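Local coordinates for NAD-dependent aldehyde dehydrogenase (Sinorhizobium meliloti, PDB 3U4J), which probably oxidises aldehydes to carboxylic acids with NAD or NADP as electron acceptor, and binds a calcium ion in the crystal, at residues A[99-104]-A[211-216]; A[117-122]-A[296-301]; A[121-126]-A[174-179]. One frame throughout, in Å; residues are numbered along the deposited sequence.

Contact 1. Residues A[99-104]-A[211-216]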
# COMPACT_ATOMS: atom_id res chain seq x y z
N LEU A 99 3.07 -19.48 -24.74
CA LEU A 99 2.10 -19.38 -25.81
C LEU A 99 2.57 -19.97 -27.12
O LEU A 99 1.81 -20.69 -27.77
CB LEU A 99 1.63 -17.93 -26.01
CG LEU A 99 0.75 -17.35 -24.89
CD1 LEU A 99 0.23 -15.93 -25.27
CD2 LEU A 99 -0.43 -18.31 -24.53
N ALA A 100 3.80 -19.68 -27.52
CA ALA A 100 4.34 -20.23 -28.77
C ALA A 100 4.36 -21.78 -28.71
O ALA A 100 4.18 -22.46 -29.73
CB ALA A 100 5.74 -19.66 -29.05
N ARG A 101 4.57 -22.34 -27.52
CA ARG A 101 4.62 -23.80 -27.39
C ARG A 101 3.34 -24.36 -26.75
O ARG A 101 3.37 -25.44 -26.12
CB ARG A 101 5.85 -24.26 -26.59
CG ARG A 101 7.19 -23.60 -26.98
CD ARG A 101 7.69 -24.02 -28.36
NE ARG A 101 9.00 -23.40 -28.60
CZ ARG A 101 9.25 -22.47 -29.52
NH1 ARG A 101 8.30 -22.05 -30.35
NH2 ARG A 101 10.48 -21.97 -29.62
N GLN A 102 2.23 -23.65 -26.90
CA GLN A 102 1.02 -24.02 -26.14
C GLN A 102 0.54 -25.45 -26.43
O GLN A 102 0.24 -26.19 -25.49
CB GLN A 102 -0.13 -23.03 -26.33
CG GLN A 102 -1.40 -23.39 -25.52
CD GLN A 102 -2.44 -22.26 -25.54
OE1 GLN A 102 -2.32 -21.30 -26.31
NE2 GLN A 102 -3.44 -22.38 -24.71
N GLU A 103 0.45 -25.83 -27.70
CA GLU A 103 -0.09 -27.15 -28.07
C GLU A 103 0.83 -28.29 -27.63
O GLU A 103 0.35 -29.33 -27.13
CB GLU A 103 -0.39 -27.24 -29.59
CG GLU A 103 -1.64 -26.44 -30.01
CD GLU A 103 -2.88 -26.84 -29.22
OE1 GLU A 103 -3.23 -28.05 -29.17
OE2 GLU A 103 -3.51 -25.94 -28.63
N GLU A 104 2.14 -28.09 -27.80
CA GLU A 104 3.17 -29.01 -27.29
C GLU A 104 3.00 -29.22 -25.78
O GLU A 104 3.00 -30.35 -25.29
CB GLU A 104 4.59 -28.49 -27.56
CG GLU A 104 5.72 -29.44 -27.07
CD GLU A 104 7.12 -28.76 -26.91
OE1 GLU A 104 7.35 -27.65 -27.44
OE2 GLU A 104 8.00 -29.37 -26.25
N ALA A 211 12.81 -20.98 -19.90
CA ALA A 211 13.57 -19.94 -19.20
C ALA A 211 14.99 -19.81 -19.76
O ALA A 211 15.51 -18.68 -19.97
CB ALA A 211 13.60 -20.19 -17.65
N ARG A 212 15.63 -20.94 -20.02
CA ARG A 212 16.98 -20.92 -20.63
C ARG A 212 16.89 -20.29 -22.02
O ARG A 212 17.70 -19.43 -22.39
CB ARG A 212 17.56 -22.34 -20.73
CG ARG A 212 18.97 -22.38 -21.30
CD ARG A 212 19.57 -23.80 -21.21
NE ARG A 212 18.78 -24.83 -21.90
CZ ARG A 212 18.99 -26.14 -21.73
NH1 ARG A 212 19.96 -26.55 -20.91
NH2 ARG A 212 18.23 -27.03 -22.37
N GLU A 213 15.90 -20.70 -22.80
CA GLU A 213 15.70 -20.17 -24.17
C GLU A 213 15.47 -18.63 -24.19
O GLU A 213 15.94 -17.93 -25.10
CB GLU A 213 14.55 -20.93 -24.86
CG GLU A 213 14.29 -20.60 -26.34
CD GLU A 213 13.38 -21.66 -27.01
OE1 GLU A 213 13.04 -22.68 -26.35
OE2 GLU A 213 13.00 -21.49 -28.20
N ALA A 214 14.76 -18.13 -23.18
CA ALA A 214 14.48 -16.69 -23.03
C ALA A 214 15.73 -15.90 -22.66
O ALA A 214 15.72 -14.67 -22.77
CB ALA A 214 13.39 -16.45 -21.97
N GLY A 215 16.78 -16.57 -22.17
CA GLY A 215 18.02 -15.90 -21.77
C GLY A 215 18.16 -15.68 -20.27
O GLY A 215 18.96 -14.87 -19.83
N ILE A 216 17.35 -16.37 -19.47
CA ILE A 216 17.49 -16.26 -18.01
C ILE A 216 18.84 -16.87 -17.64
O ILE A 216 19.16 -17.95 -18.14
CB ILE A 216 16.28 -16.87 -17.24
CG1 ILE A 216 15.03 -16.01 -17.55
CG2 ILE A 216 16.52 -16.86 -15.74
CD1 ILE A 216 13.74 -16.40 -16.79
O HOH W 1 11.15 -24.51 -27.25

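Contact 2. Residues A[117-122]-A[296-301]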
# COMPACT_ATOMS: atom_id res chain seq x y z
N ILE A 117 -7.44 -32.86 -22.69
CA ILE A 117 -6.61 -31.98 -23.53
C ILE A 117 -7.15 -30.53 -23.65
O ILE A 117 -6.38 -29.56 -23.66
CB ILE A 117 -6.31 -32.58 -24.92
CG1 ILE A 117 -5.28 -31.69 -25.65
CG2 ILE A 117 -7.59 -32.79 -25.75
CD1 ILE A 117 -3.85 -31.95 -25.23
N ALA A 118 -8.47 -30.39 -23.68
CA ALA A 118 -9.07 -29.06 -23.73
C ALA A 118 -8.80 -28.32 -22.42
O ALA A 118 -8.53 -27.13 -22.44
CB ALA A 118 -10.59 -29.15 -24.04
N GLN A 119 -8.89 -29.02 -21.29
CA GLN A 119 -8.55 -28.41 -20.00
C GLN A 119 -7.04 -28.08 -19.95
O GLN A 119 -6.66 -26.98 -19.53
CB GLN A 119 -8.91 -29.32 -18.83
CG GLN A 119 -8.46 -28.82 -17.46
CD GLN A 119 -8.57 -29.90 -16.40
OE1 GLN A 119 -9.35 -30.85 -16.55
NE2 GLN A 119 -7.81 -29.76 -15.32
N ALA A 120 -6.21 -29.03 -20.36
CA ALA A 120 -4.76 -28.81 -20.37
C ALA A 120 -4.43 -27.57 -21.20
O ALA A 120 -3.67 -26.74 -20.76
CB ALA A 120 -4.01 -30.01 -20.88
N ARG A 121 -5.04 -27.45 -22.37
CA ARG A 121 -4.76 -26.32 -23.26
C ARG A 121 -5.10 -24.99 -22.56
O ARG A 121 -4.31 -24.06 -22.61
CB ARG A 121 -5.52 -26.47 -24.58
CG ARG A 121 -5.31 -25.36 -25.60
CD ARG A 121 -6.23 -25.55 -26.85
NE ARG A 121 -5.88 -26.79 -27.54
CZ ARG A 121 -6.61 -27.90 -27.56
NH1 ARG A 121 -7.80 -27.96 -26.97
NH2 ARG A 121 -6.16 -28.95 -28.22
N GLY A 122 -6.27 -24.94 -21.91
CA GLY A 122 -6.68 -23.74 -21.13
C GLY A 122 -5.72 -23.44 -19.98
O GLY A 122 -5.42 -22.27 -19.70
N VAL A 296 -16.63 -30.54 -8.02
CA VAL A 296 -16.21 -31.89 -7.60
C VAL A 296 -15.54 -32.69 -8.73
O VAL A 296 -14.65 -33.50 -8.47
CB VAL A 296 -17.37 -32.70 -6.91
CG1 VAL A 296 -18.51 -32.99 -7.86
CG2 VAL A 296 -16.82 -34.00 -6.28
N TYR A 297 -15.95 -32.42 -9.97
CA TYR A 297 -15.41 -33.15 -11.12
C TYR A 297 -14.18 -32.54 -11.79
O TYR A 297 -13.47 -33.22 -12.55
CB TYR A 297 -16.50 -33.36 -12.16
CG TYR A 297 -17.71 -34.09 -11.61
CD1 TYR A 297 -17.55 -35.12 -10.69
CD2 TYR A 297 -19.02 -33.74 -12.02
CE1 TYR A 297 -18.66 -35.79 -10.16
CE2 TYR A 297 -20.14 -34.44 -11.51
CZ TYR A 297 -19.93 -35.45 -10.58
OH TYR A 297 -20.98 -36.15 -10.06
N HIS A 298 -13.93 -31.26 -11.55
CA HIS A 298 -12.77 -30.60 -12.10
C HIS A 298 -11.53 -31.41 -11.76
O HIS A 298 -11.31 -31.77 -10.60
CB HIS A 298 -12.64 -29.19 -11.52
CG HIS A 298 -11.40 -28.48 -11.97
ND1 HIS A 298 -11.12 -28.24 -13.29
CD2 HIS A 298 -10.36 -27.97 -11.26
CE1 HIS A 298 -9.97 -27.60 -13.39
NE2 HIS A 298 -9.48 -27.43 -12.17
N ASN A 299 -10.72 -31.69 -12.78
CA ASN A 299 -9.53 -32.49 -12.62
C ASN A 299 -9.81 -33.86 -12.02
O ASN A 299 -8.96 -34.44 -11.35
CB ASN A 299 -8.49 -31.75 -11.78
CG ASN A 299 -7.08 -32.02 -12.24
OD1 ASN A 299 -6.19 -32.31 -11.44
ND2 ASN A 299 -6.87 -31.89 -13.53
N ALA A 300 -11.02 -34.37 -12.25
CA ALA A 300 -11.45 -35.65 -11.71
C ALA A 300 -11.43 -35.64 -10.17
O ALA A 300 -11.22 -36.67 -9.52
CB ALA A 300 -10.61 -36.83 -12.32
N GLY A 301 -11.67 -34.45 -9.60
CA GLY A 301 -11.66 -34.23 -8.16
C GLY A 301 -10.30 -34.31 -7.51
O GLY A 301 -10.21 -34.27 -6.28
O HOH W 2 -11.51 -31.92 -15.61

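Contact 3. Residues A[121-126]-A[174-179]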
# COMPACT_ATOMS: atom_id res chain seq x y z
N ARG A 121 -5.04 -27.45 -22.37
CA ARG A 121 -4.76 -26.32 -23.26
C ARG A 121 -5.10 -24.99 -22.56
O ARG A 121 -4.31 -24.06 -22.61
CB ARG A 121 -5.52 -26.47 -24.58
CG ARG A 121 -5.31 -25.36 -25.60
CD ARG A 121 -6.23 -25.55 -26.85
NE ARG A 121 -5.88 -26.79 -27.54
CZ ARG A 121 -6.61 -27.90 -27.56
NH1 ARG A 121 -7.80 -27.96 -26.97
NH2 ARG A 121 -6.16 -28.95 -28.22
N GLY A 122 -6.27 -24.94 -21.91
CA GLY A 122 -6.68 -23.74 -21.13
C GLY A 122 -5.72 -23.44 -19.98
O GLY A 122 -5.42 -22.27 -19.70
N GLU A 123 -5.26 -24.49 -19.30
CA GLU A 123 -4.24 -24.29 -18.25
C GLU A 123 -2.91 -23.69 -18.72
O GLU A 123 -2.34 -22.84 -18.03
CB GLU A 123 -3.99 -25.58 -17.50
CG GLU A 123 -5.12 -25.93 -16.58
CD GLU A 123 -4.89 -27.25 -15.84
OE1 GLU A 123 -3.73 -27.74 -15.77
OE2 GLU A 123 -5.90 -27.78 -15.32
N ILE A 124 -2.41 -24.15 -19.86
CA ILE A 124 -1.16 -23.61 -20.40
C ILE A 124 -1.34 -22.12 -20.68
O ILE A 124 -0.48 -21.32 -20.35
CB ILE A 124 -0.72 -24.33 -21.72
CG1 ILE A 124 -0.63 -25.85 -21.51
CG2 ILE A 124 0.62 -23.77 -22.25
CD1 ILE A 124 0.28 -26.32 -20.30
N GLY A 125 -2.47 -21.75 -21.30
CA GLY A 125 -2.80 -20.33 -21.52
C GLY A 125 -2.86 -19.53 -20.24
O GLY A 125 -2.36 -18.40 -20.16
N PHE A 126 -3.50 -20.09 -19.22
CA PHE A 126 -3.51 -19.48 -17.91
C PHE A 126 -2.10 -19.30 -17.31
O PHE A 126 -1.77 -18.28 -16.73
CB PHE A 126 -4.39 -20.28 -16.96
CG PHE A 126 -4.70 -19.57 -15.68
CD1 PHE A 126 -5.67 -18.57 -15.64
CD2 PHE A 126 -4.03 -19.89 -14.51
CE1 PHE A 126 -5.97 -17.91 -14.43
CE2 PHE A 126 -4.30 -19.24 -13.32
CZ PHE A 126 -5.27 -18.24 -13.27
N PRO A 174 0.76 -29.74 -12.49
CA PRO A 174 2.20 -29.48 -12.44
C PRO A 174 2.57 -28.14 -13.04
O PRO A 174 3.34 -27.40 -12.42
CB PRO A 174 2.81 -30.61 -13.26
CG PRO A 174 1.77 -31.69 -13.25
CD PRO A 174 0.45 -30.93 -13.31
N PHE A 175 2.02 -27.81 -14.21
CA PHE A 175 2.46 -26.60 -14.88
C PHE A 175 1.94 -25.38 -14.13
O PHE A 175 2.64 -24.36 -13.98
CB PHE A 175 2.05 -26.59 -16.36
CG PHE A 175 2.94 -25.71 -17.24
CD1 PHE A 175 4.28 -26.03 -17.45
CD2 PHE A 175 2.42 -24.59 -17.88
CE1 PHE A 175 5.09 -25.26 -18.28
CE2 PHE A 175 3.24 -23.77 -18.72
CZ PHE A 175 4.55 -24.11 -18.92
N ILE A 176 0.68 -25.49 -13.69
CA ILE A 176 0.05 -24.39 -12.96
C ILE A 176 0.81 -24.04 -11.71
O ILE A 176 1.11 -22.86 -11.46
CB ILE A 176 -1.43 -24.70 -12.63
CG1 ILE A 176 -2.29 -24.59 -13.90
CG2 ILE A 176 -1.93 -23.79 -11.51
CD1 ILE A 176 -2.88 -23.21 -14.15
N ILE A 177 1.13 -25.05 -10.91
CA ILE A 177 1.75 -24.79 -9.62
C ILE A 177 3.16 -24.23 -9.82
O ILE A 177 3.57 -23.33 -9.09
CB ILE A 177 1.62 -26.01 -8.65
CG1 ILE A 177 0.11 -26.14 -8.30
CG2 ILE A 177 2.36 -25.75 -7.33
CD1 ILE A 177 -0.33 -27.49 -7.86
N ALA A 178 3.89 -24.76 -10.80
CA ALA A 178 5.21 -24.17 -11.11
C ALA A 178 5.04 -22.67 -11.45
O ALA A 178 5.80 -21.81 -10.94
CB ALA A 178 5.84 -24.91 -12.26
N SER A 179 4.02 -22.38 -12.26
CA SER A 179 3.74 -21.04 -12.73
C SER A 179 3.15 -20.11 -11.66
O SER A 179 3.22 -18.89 -11.81
CB SER A 179 2.84 -21.09 -13.97
OG SER A 179 3.52 -21.69 -15.06
O HOH W 3 -1.09 -27.82 -14.68

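Contact 1. Residues A[99-104]-A[211-216]
The guanidinium of Arg101 is met at its edge, in its own plane, by both Glu213 OE2 and a bridging water, while the Glu213 carboxylate is turned 40° away from that plane. The ion pair runs from Arg101 NH2 to Glu213 OE2 at 2.9 Å, and the N-H...O angle of 136° makes it a bent bond. OE2 is reached on its syn side, with the donor somewhat out of the carboxylate plane. Alongside, the water accepts from Arg101 NE at 2.8 Å and donates to Glu213 OE1 at 2.8 Å. One direct and one water-mediated bond join the two groups into a closed ring, which limits how freely either can turn. The backbones stay well apart, 12.1 Å between the CA atoms of Arg101 and Glu213, so the side chains span the gap from opposite directions. Arg101 gets there by a bend at chi2 (-69°), whereas Glu213 runs out extended. A leucine in place of Arg101 would probably leave the Glu213 carboxylate without its charge mate and the water without its NE donor. This is a surface contact, burying 64 Å². Arg101 sits at the break between helices 84-100 and 102-113, as N-cap of the second. Glu213 lies in the last turn of helix 202-214, which Gly215 ends in a Schellman motif, with Ile216 N bonded back to Ala211 O. Close by, a salt bridge from Glu104 to Arg206 ties helix 102-113 itself to helix 202-214. Helix 202-214 connects the parallel strands 191-195 and 221-223 in a beta-alpha-beta unit; Glu213 and Ala214 rest on Leu97, Lys93 and Val94 of helix 84-100, and Ile216 just beyond on Leu90, while Leu99 and Gln102 face helix 117-138.

Contact 2. Residues A[117-122]-A[296-301]
Gln119 reaches straight from helix 117-138 into the turn after helix 285-297, where its amide stands crosswise to that of Asn299 and slantwise to the His298 ring. The two amide planes are 66° apart, and the end of the Asn299 amide lies close to Gln119 NE2. The imidazole is more nearly aligned with the Gln119 amide, their planes differing by 34°, and its CE1 corner lies 3.6 Å from Gln119 NE2. With CG anti to the backbone N (chi1 174°) and the chain extended beyond it, Gln119 projects the whole amide across the gap between the backbones. NE2 donates to Glu123 OE2, one turn along the helix. In aldehyde dehydrogenases an Asn-Ala-Gly sequence like that of Asn299, Ala300 and Gly301 commonly leads into the loop carrying the nucleophilic cysteine, and here it probably does the same. The other end of the Gln119 amide is held by a water that donates to Gln119 OE1 at 2.6 Å and accepts from the backbone N of Asn299 at 2.9 Å. Two overlapping turns follow the helix: one is closed by Ala300 N to Tyr297 O at 2.7 Å, the next, with positive phi at Asn299 and Ala300, by Gly301 N to His298 O at 2.9 Å. Tyr297, at the end of the preceding helix, packs on Trp504 of a second subunit, and the His298 ring meets that of Tyr294.

Contact 3. Residues A[121-126]-A[174-179]
Ile176 gives up the most surface, lying across Glu123 and ending against the Phe126 ring; Phe175 and Ile124, next in buried area, meet beside it. The Ile176 CG1 branch crosses the Glu123 side chain at about a right angle, 3.9 Å from its OE1. A chi2 of -91° carries the terminal methyl onward, to 3.5 Å between Ile176 CD1 and Phe126 CD2. With CG1 anti to the carbonyl carbon (chi1 -55°) and a bend at chi2, Ile124 CD1 reaches Phe175, 3.7 Å from CD2 of that ring. Helices 121-126 and 174-179 run nearly parallel here, 10° between their directions and 9.3 Å between their axes. The second starts helix 174-187, the connection between parallel strands 153-168 and 191-195 in a beta-alpha-beta crossover of the Rossmann-like coenzyme-binding domain of this family, and helix 117-138 packs against it. The early N-H groups of helix 174-187, lacking partners in a preceding turn, are met instead by a water that accepts from Ile176 N at 3.1 Å and donates to Glu123 OE1 at 2.9 Å and, at Phe175 N, by Glu109 directly. Such acidic groups at a helix start are likely to be favoured by its dipole. Glu123 OE1 is also paired with Lys115, and OE2 takes the Gln119 amide, so both oxygens of the buried carboxylate have partners. Farther along, Ser179 OG donates to Phe175 O at 3.0 Å from the face of the carbonyl plane opposite Ser179 N, and lies above the rim of one Phe175 ring face.

Contact 3 is the buried one, apolar side chains between two near-parallel helices with a buried carboxylate and water at one end; contact 1 is a solvent-side ion pair, and contact 2, partly buried, is made of amides, a ring and a water. Contacts 2 and 3 both use helix 117-138, sharing Arg121 and Gly122, but one directs it at the turn after helix 285-297 and the other at helix 174-187. Contact 1 meets the same helix through its neighbour 102-113: Glu103 forms a salt bridge with Arg121, and Gln102 packs on Ile124. Each contact includes a bridging water, between side chains in contact 1 and from side chain to backbone N in the others.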